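Local coordinates for GCN5-related N-acetyltransferase (Brucella melitensis biovar Abortus 2308, PDB 3TCV), which probably transfers an acetyl group from acetyl-coenzyme A to an amine, as GCN5-related N-acetyltransferases do, possibly at protein N-terminal serine or alanine, at residues 41-46 against 222-227; 47-52 against 98-103; 73-78 against 194-199; 116-121 against 129-134; 143-148 against 179-184. One frame throughout, in Å; residues are numbered along the deposited sequence.

Contact 1 (41-46 against 222-227)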
# COMPACT_ATOMS: atom_id res chain seq x y z
N GLY B 41 3.65 -16.51 -25.53
CA GLY B 41 4.76 -17.31 -25.09
C GLY B 41 4.75 -18.67 -25.77
O GLY B 41 4.00 -18.90 -26.72
N ARG B 42 5.58 -19.57 -25.28
CA ARG B 42 5.63 -20.96 -25.77
C ARG B 42 4.45 -21.79 -25.28
O ARG B 42 3.91 -22.62 -26.03
CB ARG B 42 6.93 -21.62 -25.34
CG ARG B 42 7.09 -23.07 -25.77
CD ARG B 42 8.46 -23.60 -25.36
NE ARG B 42 9.54 -22.90 -26.06
CZ ARG B 42 9.98 -23.20 -27.28
NH1 ARG B 42 9.43 -24.21 -27.98
NH2 ARG B 42 10.96 -22.50 -27.82
N TYR B 43 4.05 -21.59 -24.02
CA TYR B 43 3.03 -22.43 -23.37
C TYR B 43 1.68 -21.72 -23.22
O TYR B 43 0.64 -22.36 -23.15
CB TYR B 43 3.53 -22.90 -21.99
CG TYR B 43 4.90 -23.54 -22.05
CD1 TYR B 43 5.07 -24.82 -22.54
CD2 TYR B 43 6.04 -22.85 -21.62
CE1 TYR B 43 6.32 -25.41 -22.61
CE2 TYR B 43 7.30 -23.43 -21.70
CZ TYR B 43 7.43 -24.72 -22.18
OH TYR B 43 8.68 -25.33 -22.28
N VAL B 44 1.71 -20.39 -23.17
CA VAL B 44 0.56 -19.58 -22.77
C VAL B 44 0.44 -18.34 -23.67
O VAL B 44 1.44 -17.86 -24.22
CB VAL B 44 0.75 -19.14 -21.30
CG1 VAL B 44 1.64 -17.89 -21.23
CG2 VAL B 44 -0.58 -18.94 -20.62
N ARG B 45 -0.78 -17.84 -23.81
CA ARG B 45 -1.05 -16.57 -24.43
C ARG B 45 -1.88 -15.72 -23.46
O ARG B 45 -2.80 -16.23 -22.82
CB ARG B 45 -1.82 -16.78 -25.74
CG ARG B 45 -2.08 -15.51 -26.51
CD ARG B 45 -2.46 -15.82 -27.95
NE ARG B 45 -3.82 -16.31 -28.07
CZ ARG B 45 -4.19 -17.58 -28.29
NH1 ARG B 45 -3.28 -18.56 -28.44
NH2 ARG B 45 -5.49 -17.89 -28.38
N LEU B 46 -1.55 -14.43 -23.37
CA LEU B 46 -2.30 -13.48 -22.56
C LEU B 46 -3.02 -12.54 -23.50
O LEU B 46 -2.39 -11.92 -24.34
CB LEU B 46 -1.37 -12.67 -21.63
CG LEU B 46 -0.41 -13.47 -20.74
CD1 LEU B 46 0.42 -12.57 -19.81
CD2 LEU B 46 -1.21 -14.50 -19.96
N ALA B 222 15.85 -20.17 -18.81
CA ALA B 222 16.47 -21.50 -18.74
C ALA B 222 15.42 -22.55 -18.36
O ALA B 222 15.36 -23.61 -18.97
CB ALA B 222 17.63 -21.50 -17.75
N TRP B 223 14.58 -22.23 -17.38
CA TRP B 223 13.56 -23.15 -16.90
C TRP B 223 12.47 -23.42 -17.91
O TRP B 223 11.98 -24.56 -18.02
CB TRP B 223 12.93 -22.64 -15.57
CG TRP B 223 12.00 -23.66 -14.99
CD1 TRP B 223 12.33 -24.76 -14.21
CD2 TRP B 223 10.56 -23.78 -15.20
NE1 TRP B 223 11.23 -25.51 -13.92
CE2 TRP B 223 10.14 -24.97 -14.46
CE3 TRP B 223 9.60 -23.03 -15.86
CZ2 TRP B 223 8.82 -25.37 -14.41
CZ3 TRP B 223 8.28 -23.46 -15.83
CH2 TRP B 223 7.90 -24.61 -15.11
N LEU B 224 12.08 -22.39 -18.67
CA LEU B 224 11.03 -22.50 -19.67
C LEU B 224 11.50 -23.17 -20.96
O LEU B 224 10.67 -23.58 -21.75
CB LEU B 224 10.48 -21.12 -20.02
CG LEU B 224 9.65 -20.45 -18.91
CD1 LEU B 224 9.43 -19.00 -19.26
CD2 LEU B 224 8.31 -21.12 -18.69
N ALA B 225 12.80 -23.28 -21.15
CA ALA B 225 13.33 -23.87 -22.38
C ALA B 225 12.81 -25.30 -22.56
O ALA B 225 12.71 -26.05 -21.59
CB ALA B 225 14.85 -23.85 -22.35
N PRO B 226 12.48 -25.69 -23.81
CA PRO B 226 11.99 -27.05 -24.03
C PRO B 226 13.01 -28.11 -23.60
O PRO B 226 12.62 -29.17 -23.13
CB PRO B 226 11.71 -27.09 -25.55
CG PRO B 226 12.70 -26.08 -26.11
CD PRO B 226 12.67 -24.96 -25.08
N GLU B 227 14.31 -27.80 -23.68
CA GLU B 227 15.34 -28.67 -23.12
C GLU B 227 15.09 -29.08 -21.66
O GLU B 227 15.55 -30.13 -21.23
CB GLU B 227 16.73 -28.03 -23.25
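Tyr43 and Leu224 share the hydrogen bond between residues 41-46 and 222-227. The phenol OH of Tyr43 donates to O of Leu224 over 2.7 Å; the acceptor sits at the ring edge, close to its plane. Seen from the carbonyl, the donor comes in at a C=O...O angle of 148° and is tilted 29° from the carbonyl plane.

Apolar packing accompanies this bond. Ring atom CE2 of Tyr43 is 3.9 Å from CD2 of Leu224, so the ring touches both the backbone oxygen and a methyl of the same residue. In the acetyltransferase fold this joins the turn leading into strand 44-48 to the C-terminal end of helix 213-224. Both flank helix 142-158, whose Glu146 accepts the backbone N-H groups of Arg42 and Tyr43 and thereby fixes the turn that carries the ring.

Arg42 and Pro226 pack on a more exposed side, their side chains crossing at about a right angle. CD of Pro226 lies over one guanidinium face of Arg42, off toward the rim, 3.9 Å from NE of Arg42. The arginine chain is extended until it bends at chi3 (-65°), and its CG rests 3.9 Å above the centre of the Tyr43 ring.

Contact 2 (47-52 against 98-103)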
# COMPACT_ATOMS: atom_id res chain seq x y z
N GLU B 47 -4.35 -12.45 -23.37
CA GLU B 47 -5.17 -11.53 -24.13
C GLU B 47 -5.93 -10.58 -23.19
O GLU B 47 -6.45 -11.00 -22.15
CB GLU B 47 -6.17 -12.32 -24.98
CG GLU B 47 -5.49 -13.10 -26.09
CD GLU B 47 -6.46 -13.91 -26.93
OE1 GLU B 47 -7.68 -13.83 -26.71
OE2 GLU B 47 -5.98 -14.64 -27.81
N PRO B 48 -6.01 -9.29 -23.56
CA PRO B 48 -6.80 -8.36 -22.76
C PRO B 48 -8.20 -8.93 -22.54
O PRO B 48 -8.83 -9.39 -23.49
CB PRO B 48 -6.84 -7.10 -23.63
CG PRO B 48 -5.54 -7.16 -24.36
CD PRO B 48 -5.38 -8.61 -24.71
N LEU B 49 -8.66 -8.94 -21.29
CA LEU B 49 -9.90 -9.66 -20.99
C LEU B 49 -11.06 -9.03 -21.78
O LEU B 49 -11.22 -7.82 -21.76
CB LEU B 49 -10.20 -9.67 -19.49
CG LEU B 49 -11.40 -10.46 -19.01
CD1 LEU B 49 -11.24 -11.91 -19.37
CD2 LEU B 49 -11.60 -10.28 -17.49
N ASN B 50 -11.83 -9.88 -22.46
CA ASN B 50 -12.99 -9.46 -23.27
C ASN B 50 -14.16 -10.42 -23.01
O ASN B 50 -14.04 -11.63 -23.18
CB ASN B 50 -12.61 -9.43 -24.76
CG ASN B 50 -13.78 -9.12 -25.68
OD1 ASN B 50 -14.54 -10.01 -26.03
ND2 ASN B 50 -13.93 -7.85 -26.07
N ALA B 51 -15.29 -9.85 -22.61
CA ALA B 51 -16.43 -10.63 -22.17
C ALA B 51 -16.93 -11.59 -23.24
O ALA B 51 -17.16 -12.76 -22.95
CB ALA B 51 -17.55 -9.71 -21.70
N GLN B 52 -17.10 -11.09 -24.46
CA GLN B 52 -17.64 -11.89 -25.57
C GLN B 52 -16.65 -12.98 -25.99
O GLN B 52 -17.03 -14.12 -26.21
CB GLN B 52 -18.02 -11.00 -26.77
N PRO B 98 -7.82 -2.88 -11.65
CA PRO B 98 -6.88 -3.78 -12.32
C PRO B 98 -7.11 -3.87 -13.82
O PRO B 98 -8.26 -3.78 -14.27
CB PRO B 98 -7.17 -5.14 -11.68
CG PRO B 98 -7.92 -4.85 -10.43
CD PRO B 98 -8.72 -3.62 -10.75
N LEU B 99 -6.03 -4.10 -14.55
CA LEU B 99 -6.07 -4.34 -15.99
C LEU B 99 -6.00 -5.84 -16.20
O LEU B 99 -4.93 -6.46 -16.05
CB LEU B 99 -4.91 -3.64 -16.69
CG LEU B 99 -4.94 -3.61 -18.23
CD1 LEU B 99 -6.13 -2.83 -18.77
CD2 LEU B 99 -3.64 -3.00 -18.76
N PHE B 100 -7.12 -6.42 -16.60
CA PHE B 100 -7.26 -7.87 -16.69
C PHE B 100 -6.87 -8.45 -18.01
O PHE B 100 -7.14 -7.86 -19.07
CB PHE B 100 -8.70 -8.30 -16.36
CG PHE B 100 -9.01 -8.32 -14.90
CD1 PHE B 100 -8.81 -9.48 -14.14
CD2 PHE B 100 -9.53 -7.20 -14.27
CE1 PHE B 100 -9.11 -9.51 -12.80
CE2 PHE B 100 -9.82 -7.22 -12.92
CZ PHE B 100 -9.63 -8.38 -12.18
N PHE B 101 -6.27 -9.63 -17.93
CA PHE B 101 -5.93 -10.47 -19.07
C PHE B 101 -6.46 -11.87 -18.88
O PHE B 101 -6.32 -12.46 -17.80
CB PHE B 101 -4.40 -10.53 -19.23
CG PHE B 101 -3.80 -9.22 -19.63
CD1 PHE B 101 -3.39 -9.01 -20.95
CD2 PHE B 101 -3.68 -8.18 -18.71
CE1 PHE B 101 -2.89 -7.77 -21.33
CE2 PHE B 101 -3.17 -6.95 -19.10
CZ PHE B 101 -2.77 -6.74 -20.40
N ALA B 102 -7.01 -12.43 -19.95
CA ALA B 102 -7.30 -13.86 -19.97
C ALA B 102 -6.00 -14.58 -20.19
O ALA B 102 -5.15 -14.13 -20.98
CB ALA B 102 -8.28 -14.20 -21.09
N VAL B 103 -5.85 -15.72 -19.52
CA VAL B 103 -4.67 -16.56 -19.64
C VAL B 103 -5.10 -17.80 -20.43
O VAL B 103 -5.90 -18.61 -19.95
CB VAL B 103 -4.10 -16.99 -18.26
CG1 VAL B 103 -2.81 -17.79 -18.43
CG2 VAL B 103 -3.87 -15.77 -17.37
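Glu47 and Ala102 form an antiparallel hydrogen-bonded pair that begins the tight part of this contact. Glu47 N donates to Ala102 O at 3.0 Å, and Ala102 N returns a bond to Glu47 O at 2.7 Å. A third bond, from Leu49 N to Phe100 O, is 2.9 Å long. Leu49 closes the packing here: its CG is anti to the backbone N (chi1 -176°), which sets CD2 at 3.7 Å from CB of Phe100 and CD1 at 4.1 Å from CB of Ala102. Leu49 and Phe100 run side by side, pointing the same way. The buried Glu47 carboxylate is held by a salt bridge to Arg45 and a hydrogen bond to His54.

Beyond this the contact is looser. The partly exposed Pro48 ring slants against Phe101, with CG of Pro48 4.1 Å from CE1 of Phe101. The exposed Asn50, at the N-cap of helix 51-61, accepts the N-H of Lys53 with OD1. This is the antiparallel pairing of strands 44-48 and 99-105, the first two main strands of the GNAT fold, with helices 51-61 and 82-94 in the connection between them.

Contact 3 (73-78 against 194-199)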
# COMPACT_ATOMS: atom_id res chain seq x y z
N TRP B 73 -8.94 -17.90 -1.31
CA TRP B 73 -8.18 -16.69 -0.96
C TRP B 73 -8.38 -15.55 -1.89
O TRP B 73 -7.82 -14.48 -1.66
CB TRP B 73 -6.68 -17.01 -0.89
CG TRP B 73 -6.38 -18.16 0.00
CD1 TRP B 73 -6.00 -19.44 -0.37
CD2 TRP B 73 -6.45 -18.18 1.45
NE1 TRP B 73 -5.81 -20.23 0.72
CE2 TRP B 73 -6.08 -19.54 1.85
CE3 TRP B 73 -6.78 -17.26 2.42
CZ2 TRP B 73 -6.03 -19.93 3.18
CZ3 TRP B 73 -6.73 -17.66 3.76
CH2 TRP B 73 -6.38 -18.97 4.13
N LEU B 74 -9.14 -15.75 -2.96
CA LEU B 74 -9.43 -14.69 -3.92
C LEU B 74 -10.50 -13.77 -3.35
O LEU B 74 -11.20 -14.13 -2.43
CB LEU B 74 -9.90 -15.29 -5.24
CG LEU B 74 -8.84 -16.02 -6.05
CD1 LEU B 74 -9.38 -16.35 -7.45
CD2 LEU B 74 -7.58 -15.18 -6.14
N PHE B 75 -10.63 -12.57 -3.92
CA PHE B 75 -11.69 -11.66 -3.48
C PHE B 75 -13.05 -12.14 -3.97
O PHE B 75 -14.06 -11.91 -3.31
CB PHE B 75 -11.41 -10.23 -3.98
CG PHE B 75 -10.12 -9.65 -3.47
CD1 PHE B 75 -9.78 -9.73 -2.13
CD2 PHE B 75 -9.23 -9.03 -4.34
CE1 PHE B 75 -8.58 -9.22 -1.66
CE2 PHE B 75 -8.03 -8.51 -3.87
CZ PHE B 75 -7.71 -8.61 -2.54
N GLU B 76 -13.07 -12.87 -5.09
CA GLU B 76 -14.31 -13.33 -5.69
C GLU B 76 -14.70 -14.72 -5.15
O GLU B 76 -13.90 -15.44 -4.57
CB GLU B 76 -14.16 -13.45 -7.22
CG GLU B 76 -13.82 -12.16 -7.98
CD GLU B 76 -12.39 -11.65 -7.79
OE1 GLU B 76 -11.41 -12.45 -7.71
OE2 GLU B 76 -12.24 -10.41 -7.74
N THR B 77 -15.96 -15.09 -5.37
CA THR B 77 -16.37 -16.46 -5.18
C THR B 77 -16.67 -17.01 -6.57
O THR B 77 -16.97 -16.23 -7.47
CB THR B 77 -17.62 -16.58 -4.30
OG1 THR B 77 -18.67 -15.85 -4.93
CG2 THR B 77 -17.35 -15.99 -2.91
N PRO B 78 -16.61 -18.33 -6.74
CA PRO B 78 -16.85 -18.91 -8.04
C PRO B 78 -18.27 -18.62 -8.50
O PRO B 78 -19.18 -18.57 -7.68
CB PRO B 78 -16.71 -20.42 -7.80
CG PRO B 78 -15.98 -20.55 -6.52
CD PRO B 78 -16.43 -19.38 -5.72
N MET B 194 -6.90 -6.12 5.53
CA MET B 194 -8.20 -6.26 4.88
C MET B 194 -9.12 -7.15 5.71
O MET B 194 -8.66 -7.90 6.57
CB MET B 194 -8.10 -6.89 3.48
CG MET B 194 -7.09 -6.26 2.56
SD MET B 194 -6.97 -7.05 0.94
CE MET B 194 -8.44 -6.35 0.19
N VAL B 195 -10.40 -7.05 5.41
CA VAL B 195 -11.42 -8.02 5.77
C VAL B 195 -11.93 -8.62 4.45
O VAL B 195 -12.45 -7.89 3.57
CB VAL B 195 -12.57 -7.38 6.56
CG1 VAL B 195 -13.63 -8.46 6.91
CG2 VAL B 195 -12.05 -6.67 7.82
N VAL B 196 -11.75 -9.93 4.28
CA VAL B 196 -12.13 -10.60 3.03
C VAL B 196 -13.01 -11.80 3.39
O VAL B 196 -12.64 -12.68 4.19
CB VAL B 196 -10.91 -11.07 2.22
CG1 VAL B 196 -11.35 -11.74 0.91
CG2 VAL B 196 -9.95 -9.90 1.95
N LYS B 197 -14.23 -11.78 2.85
CA LYS B 197 -15.21 -12.84 3.07
C LYS B 197 -15.41 -13.13 4.55
O LYS B 197 -15.34 -14.27 4.98
CB LYS B 197 -14.77 -14.10 2.33
CG LYS B 197 -14.73 -13.94 0.84
CD LYS B 197 -14.05 -15.14 0.19
CE LYS B 197 -13.93 -14.94 -1.30
NZ LYS B 197 -13.21 -16.05 -1.99
N GLY B 198 -15.60 -12.07 5.34
CA GLY B 198 -15.87 -12.22 6.76
C GLY B 198 -14.71 -12.67 7.62
O GLY B 198 -14.93 -13.03 8.78
N ARG B 199 -13.48 -12.63 7.09
CA ARG B 199 -12.30 -13.05 7.83
C ARG B 199 -11.21 -11.99 7.77
O ARG B 199 -11.07 -11.28 6.76
CB ARG B 199 -11.71 -14.35 7.24
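Lys197, the second residue of the type I' turn from Val196 to Arg199 that joins strands 185-196 and 199-209 into a hairpin, reaches across to the backbone of loop 73-78. Its chain is extended beyond CG, and the ammonium NZ donates to O of Leu74 at 2.8 Å and to O of Glu76 at 2.7 Å; it approaches each from above the carbonyl plane, by 39° and 42°. A weak bond to Thr72 O adds to these. Lys197 CE runs past CG2 of Thr77 at 3.9 Å, the two side chains heading in opposite directions.

Back along strand 185-196, Val196 and Met194 meet Phe75 of the loop, each crossing it at about a right angle. CG2 of Val196 meets the ring edge, 3.9 Å from CE1 of Phe75. Met194 approaches obliquely, its CE 3.4 Å from CE1 of Phe75 and its SD 4.8 Å from the ring centroid, a Met-aromatic contact. OD1 of Asn124 of the second subunit accepts a hydrogen bond from the backbone N of Val195. Hairpin and loop meet as in other GNAT enzymes, where corresponding elements usually flank the acceptor-substrate site.

Contact 4 (116-121 against 129-134)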
# COMPACT_ATOMS: atom_id res chain seq x y z
N ALA B 116 -4.07 -9.90 -13.56
CA ALA B 116 -4.10 -8.47 -13.82
C ALA B 116 -2.84 -7.76 -13.38
O ALA B 116 -2.17 -8.20 -12.43
CB ALA B 116 -5.33 -7.85 -13.15
N LEU B 117 -2.53 -6.69 -14.09
CA LEU B 117 -1.61 -5.65 -13.62
C LEU B 117 -2.47 -4.64 -12.88
O LEU B 117 -3.53 -4.23 -13.39
CB LEU B 117 -0.87 -5.00 -14.79
CG LEU B 117 0.12 -5.92 -15.52
CD1 LEU B 117 0.62 -5.26 -16.80
CD2 LEU B 117 1.29 -6.33 -14.61
N MET B 118 -2.07 -4.29 -11.67
CA MET B 118 -2.93 -3.49 -10.79
C MET B 118 -2.12 -2.62 -9.86
O MET B 118 -0.92 -2.75 -9.77
CB MET B 118 -3.87 -4.40 -9.99
CG MET B 118 -3.18 -5.39 -9.07
SD MET B 118 -4.37 -6.58 -8.39
CE MET B 118 -5.01 -5.57 -7.06
N ARG B 119 -2.81 -1.74 -9.14
CA ARG B 119 -2.18 -0.75 -8.28
C ARG B 119 -1.05 -0.08 -9.05
O ARG B 119 0.10 0.02 -8.59
CB ARG B 119 -1.76 -1.38 -6.96
CG ARG B 119 -2.99 -1.89 -6.20
CD ARG B 119 -2.69 -2.55 -4.87
NE ARG B 119 -1.83 -1.69 -4.11
CZ ARG B 119 -0.50 -1.77 -4.08
NH1 ARG B 119 0.13 -2.76 -4.71
NH2 ARG B 119 0.20 -0.87 -3.40
N ILE B 120 -1.43 0.41 -10.23
CA ILE B 120 -0.52 0.94 -11.22
C ILE B 120 -0.06 2.35 -10.77
O ILE B 120 -0.90 3.23 -10.48
CB ILE B 120 -1.20 0.97 -12.61
CG1 ILE B 120 -1.69 -0.44 -13.03
CG2 ILE B 120 -0.23 1.52 -13.66
CD1 ILE B 120 -2.73 -0.44 -14.15
N ASP B 121 1.26 2.54 -10.66
CA ASP B 121 1.84 3.82 -10.24
C ASP B 121 2.92 4.20 -11.23
O ASP B 121 4.10 3.98 -10.99
CB ASP B 121 2.44 3.72 -8.85
CG ASP B 121 3.03 5.05 -8.37
OD1 ASP B 121 2.99 6.04 -9.13
OD2 ASP B 121 3.54 5.10 -7.23
N ILE B 129 1.38 -7.55 -9.88
CA ILE B 129 0.67 -8.66 -10.52
C ILE B 129 -0.29 -9.22 -9.47
O ILE B 129 0.15 -9.68 -8.45
CB ILE B 129 1.59 -9.78 -11.09
CG1 ILE B 129 0.71 -10.89 -11.65
CG2 ILE B 129 2.62 -10.30 -10.05
CD1 ILE B 129 1.43 -11.95 -12.47
N GLY B 130 -1.59 -9.17 -9.74
CA GLY B 130 -2.57 -9.70 -8.80
C GLY B 130 -3.83 -10.18 -9.51
O GLY B 130 -3.82 -10.40 -10.73
N SER B 131 -4.88 -10.34 -8.72
CA SER B 131 -6.14 -10.86 -9.23
C SER B 131 -5.90 -12.19 -9.97
O SER B 131 -6.52 -12.44 -10.98
CB SER B 131 -6.79 -9.85 -10.19
OG SER B 131 -6.87 -8.54 -9.62
N ILE B 132 -5.00 -13.01 -9.47
CA ILE B 132 -4.60 -14.24 -10.19
C ILE B 132 -5.56 -15.39 -9.93
O ILE B 132 -5.82 -15.76 -8.79
CB ILE B 132 -3.18 -14.70 -9.74
CG1 ILE B 132 -2.14 -13.65 -10.16
CG2 ILE B 132 -2.85 -16.08 -10.33
CD1 ILE B 132 -0.75 -13.92 -9.59
N TYR B 133 -6.10 -15.96 -11.00
CA TYR B 133 -6.74 -17.26 -10.93
C TYR B 133 -6.19 -18.10 -12.07
O TYR B 133 -6.47 -17.83 -13.24
CB TYR B 133 -8.28 -17.19 -11.06
CG TYR B 133 -8.87 -18.56 -11.20
CD1 TYR B 133 -8.65 -19.52 -10.22
CD2 TYR B 133 -9.64 -18.92 -12.30
CE1 TYR B 133 -9.15 -20.81 -10.35
CE2 TYR B 133 -10.15 -20.21 -12.43
CZ TYR B 133 -9.91 -21.15 -11.45
OH TYR B 133 -10.40 -22.45 -11.52
N TRP B 134 -5.40 -19.12 -11.70
CA TRP B 134 -4.85 -20.08 -12.64
C TRP B 134 -5.49 -21.42 -12.38
O TRP B 134 -5.20 -22.09 -11.39
CB TRP B 134 -3.33 -20.16 -12.49
CG TRP B 134 -2.58 -18.91 -12.86
CD1 TRP B 134 -2.92 -17.95 -13.80
CD2 TRP B 134 -1.29 -18.48 -12.32
NE1 TRP B 134 -1.96 -16.96 -13.85
CE2 TRP B 134 -0.94 -17.24 -13.00
CE3 TRP B 134 -0.43 -18.99 -11.36
CZ2 TRP B 134 0.20 -16.54 -12.70
CZ3 TRP B 134 0.73 -18.27 -11.06
CH2 TRP B 134 1.04 -17.07 -11.71
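A chi1 of 61° tucks CG of Met118 between its own backbone N and carbonyl carbon, and a bend at chi3 (-82°) then lays the sulfur against the facing strand, with SD of Met118 3.6 Å from CA of Gly130. Gly130 has no side chain to keep the thioether off its backbone. Ala116 and Gly130 make the antiparallel hydrogen-bonded pair: Ala116 N donates to Gly130 O and Gly130 N to Ala116 O, both at 2.9 Å. Ala116 O also receives a CA-H...O contact from CA of Ile129 at 3.5 Å.

Leu117 and Ile129, the neighbouring non-hydrogen-bonded pair, turn to the opposite sheet face, where both pack on Phe151 of helix 142-158. Past the paired residues each strand turns a corner, at Arg119 and at Ser131. Arg119 there forms salt bridges with Glu128 and Glu165. The contact is the hairpin of strands 110-121 and 126-134 at the sheet centre; the irregularity at Ser131 is consistent with the bulge that GNAT enzymes carry in this strand, beside which acetyl-coenzyme A usually binds.

Contact 5 (143-148 against 179-184)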
# COMPACT_ATOMS: atom_id res chain seq x y z
N ALA B 143 2.86 -23.27 -18.26
CA ALA B 143 2.00 -22.16 -18.68
C ALA B 143 1.79 -21.11 -17.56
O ALA B 143 1.80 -19.91 -17.85
CB ALA B 143 0.64 -22.67 -19.17
N ALA B 144 1.58 -21.57 -16.33
CA ALA B 144 1.37 -20.66 -15.18
C ALA B 144 2.63 -19.84 -14.89
O ALA B 144 2.55 -18.62 -14.69
CB ALA B 144 0.96 -21.43 -13.92
N THR B 145 3.79 -20.50 -14.91
CA THR B 145 5.04 -19.79 -14.71
C THR B 145 5.25 -18.78 -15.84
O THR B 145 5.64 -17.65 -15.60
CB THR B 145 6.24 -20.75 -14.58
OG1 THR B 145 6.15 -21.46 -13.34
CG2 THR B 145 7.61 -20.01 -14.68
N GLU B 146 4.98 -19.18 -17.08
CA GLU B 146 5.15 -18.26 -18.21
C GLU B 146 4.15 -17.08 -18.19
O GLU B 146 4.51 -15.99 -18.63
CB GLU B 146 5.13 -19.00 -19.56
CG GLU B 146 5.58 -18.14 -20.72
CD GLU B 146 5.59 -18.91 -22.03
OE1 GLU B 146 4.62 -19.64 -22.32
OE2 GLU B 146 6.57 -18.76 -22.79
N ALA B 147 2.94 -17.29 -17.67
CA ALA B 147 1.97 -16.21 -17.50
C ALA B 147 2.53 -15.09 -16.61
O ALA B 147 2.39 -13.89 -16.90
CB ALA B 147 0.68 -16.73 -16.90
N GLN B 148 3.18 -15.50 -15.53
CA GLN B 148 3.84 -14.57 -14.60
C GLN B 148 5.01 -13.88 -15.32
O GLN B 148 5.14 -12.63 -15.29
CB GLN B 148 4.31 -15.35 -13.35
CG GLN B 148 4.57 -14.55 -12.10
CD GLN B 148 5.59 -13.43 -12.25
OE1 GLN B 148 5.21 -12.30 -12.31
NE2 GLN B 148 6.86 -13.75 -12.26
N ALA B 179 5.22 -16.92 -4.70
CA ALA B 179 5.96 -15.66 -4.79
C ALA B 179 7.45 -15.94 -4.58
O ALA B 179 8.29 -15.45 -5.33
CB ALA B 179 5.42 -14.65 -3.75
N GLU B 180 7.78 -16.73 -3.56
CA GLU B 180 9.18 -17.04 -3.26
C GLU B 180 9.84 -17.80 -4.42
O GLU B 180 10.98 -17.49 -4.82
CB GLU B 180 9.31 -17.87 -1.97
CG GLU B 180 8.82 -17.17 -0.71
CD GLU B 180 9.75 -16.09 -0.14
OE1 GLU B 180 10.69 -15.59 -0.82
OE2 GLU B 180 9.52 -15.71 1.03
N ARG B 181 9.12 -18.78 -4.96
CA ARG B 181 9.61 -19.58 -6.10
C ARG B 181 9.86 -18.67 -7.31
O ARG B 181 10.86 -18.83 -8.02
CB ARG B 181 8.60 -20.68 -6.48
CG ARG B 181 8.89 -21.34 -7.84
CD ARG B 181 8.05 -22.58 -8.12
NE ARG B 181 8.27 -23.08 -9.49
CZ ARG B 181 7.76 -22.57 -10.60
NH1 ARG B 181 6.98 -21.48 -10.58
NH2 ARG B 181 8.09 -23.11 -11.76
N PHE B 182 8.96 -17.72 -7.54
CA PHE B 182 9.05 -16.81 -8.66
C PHE B 182 10.21 -15.81 -8.50
O PHE B 182 10.54 -15.08 -9.44
CB PHE B 182 7.72 -16.05 -8.85
CG PHE B 182 6.63 -16.83 -9.55
CD1 PHE B 182 6.88 -17.67 -10.62
CD2 PHE B 182 5.30 -16.69 -9.14
CE1 PHE B 182 5.86 -18.33 -11.27
CE2 PHE B 182 4.26 -17.39 -9.78
CZ PHE B 182 4.54 -18.22 -10.84
N GLY B 183 10.79 -15.74 -7.30
CA GLY B 183 11.93 -14.88 -7.01
C GLY B 183 11.59 -13.54 -6.35
O GLY B 183 12.48 -12.71 -6.18
N PHE B 184 10.32 -13.33 -5.98
CA PHE B 184 9.93 -12.12 -5.22
C PHE B 184 10.57 -12.23 -3.85
O PHE B 184 10.63 -13.34 -3.28
CB PHE B 184 8.42 -11.97 -5.06
CG PHE B 184 7.66 -11.70 -6.34
CD1 PHE B 184 7.31 -10.40 -6.70
CD2 PHE B 184 7.25 -12.74 -7.16
CE1 PHE B 184 6.58 -10.15 -7.86
CE2 PHE B 184 6.54 -12.49 -8.32
CZ PHE B 184 6.20 -11.20 -8.68
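Phe182 lies with one ring face under Gln148: CG of Gln148 stands 3.7 Å from the ring centroid of Phe182, only 11° off the normal, a CH-pi contact over the centre of the ring. The two side chains slide past each other in opposite directions. The glutamine chain bends at chi2 (-57°), and its amide plane is inclined to the ring rather than stacked on it. At the ring edge, near the plane, sits the hydroxyl of Thr145, whose OG1 is 3.8 Å from CE1 of Phe182.

The same hydroxyl takes two hydrogen bonds from Arg181, which meets it end-on. NH1 of Arg181 lies 2.9 Å and NH2 of Arg181 3.0 Å from OG1 of Thr145, and the oxygen is nearly in the guanidinium plane. The arginine chain runs extended from CG to NE to get there, crossing the threonine at about a right angle. A cation-pi contact with Trp223 gives the guanidinium a second partner.

Phe184 and Gln148 approach from opposite directions, with OE1 of Gln148 at the ring edge of Phe184, 3.9 Å from its CZ, and the planes 62° apart. That oxygen is hydrogen-bonded to Tyr164 OH, which helps fix the rotation of the amide. Gly183 ends helix 173-182 in a Schellman motif and separates the two phenylalanines. The contact packs helices 142-158 and 173-182 together in the helical layer that the GNAT fold places on one side of its central sheet.

How the contacts relate
Contacts 2 and 4 lie in the sheet, centres 11 Å apart, and are joined through neighbouring strands 99-105 and 110-121, with Leu99 N probably bonded to Leu117 O. Contact 1 shares strand 44-48 with contact 2; contact 5 lies about 12 Å from it between centres, with Arg181 beside Trp223. Contact 5 backs onto contact 4, where Trp134 touches Phe182 and Ile129 touches Phe184. Contact 3 lies across the chain's centre from contact 1, 32 Å off between centres, and meets contact 4 through Leu74. Along the chain contact 1 encloses all the others, contacts 2 and 3 cross, and 4 and 5 follow in series. The end of helix 213-224 thus returns to the turn before strand 44-48.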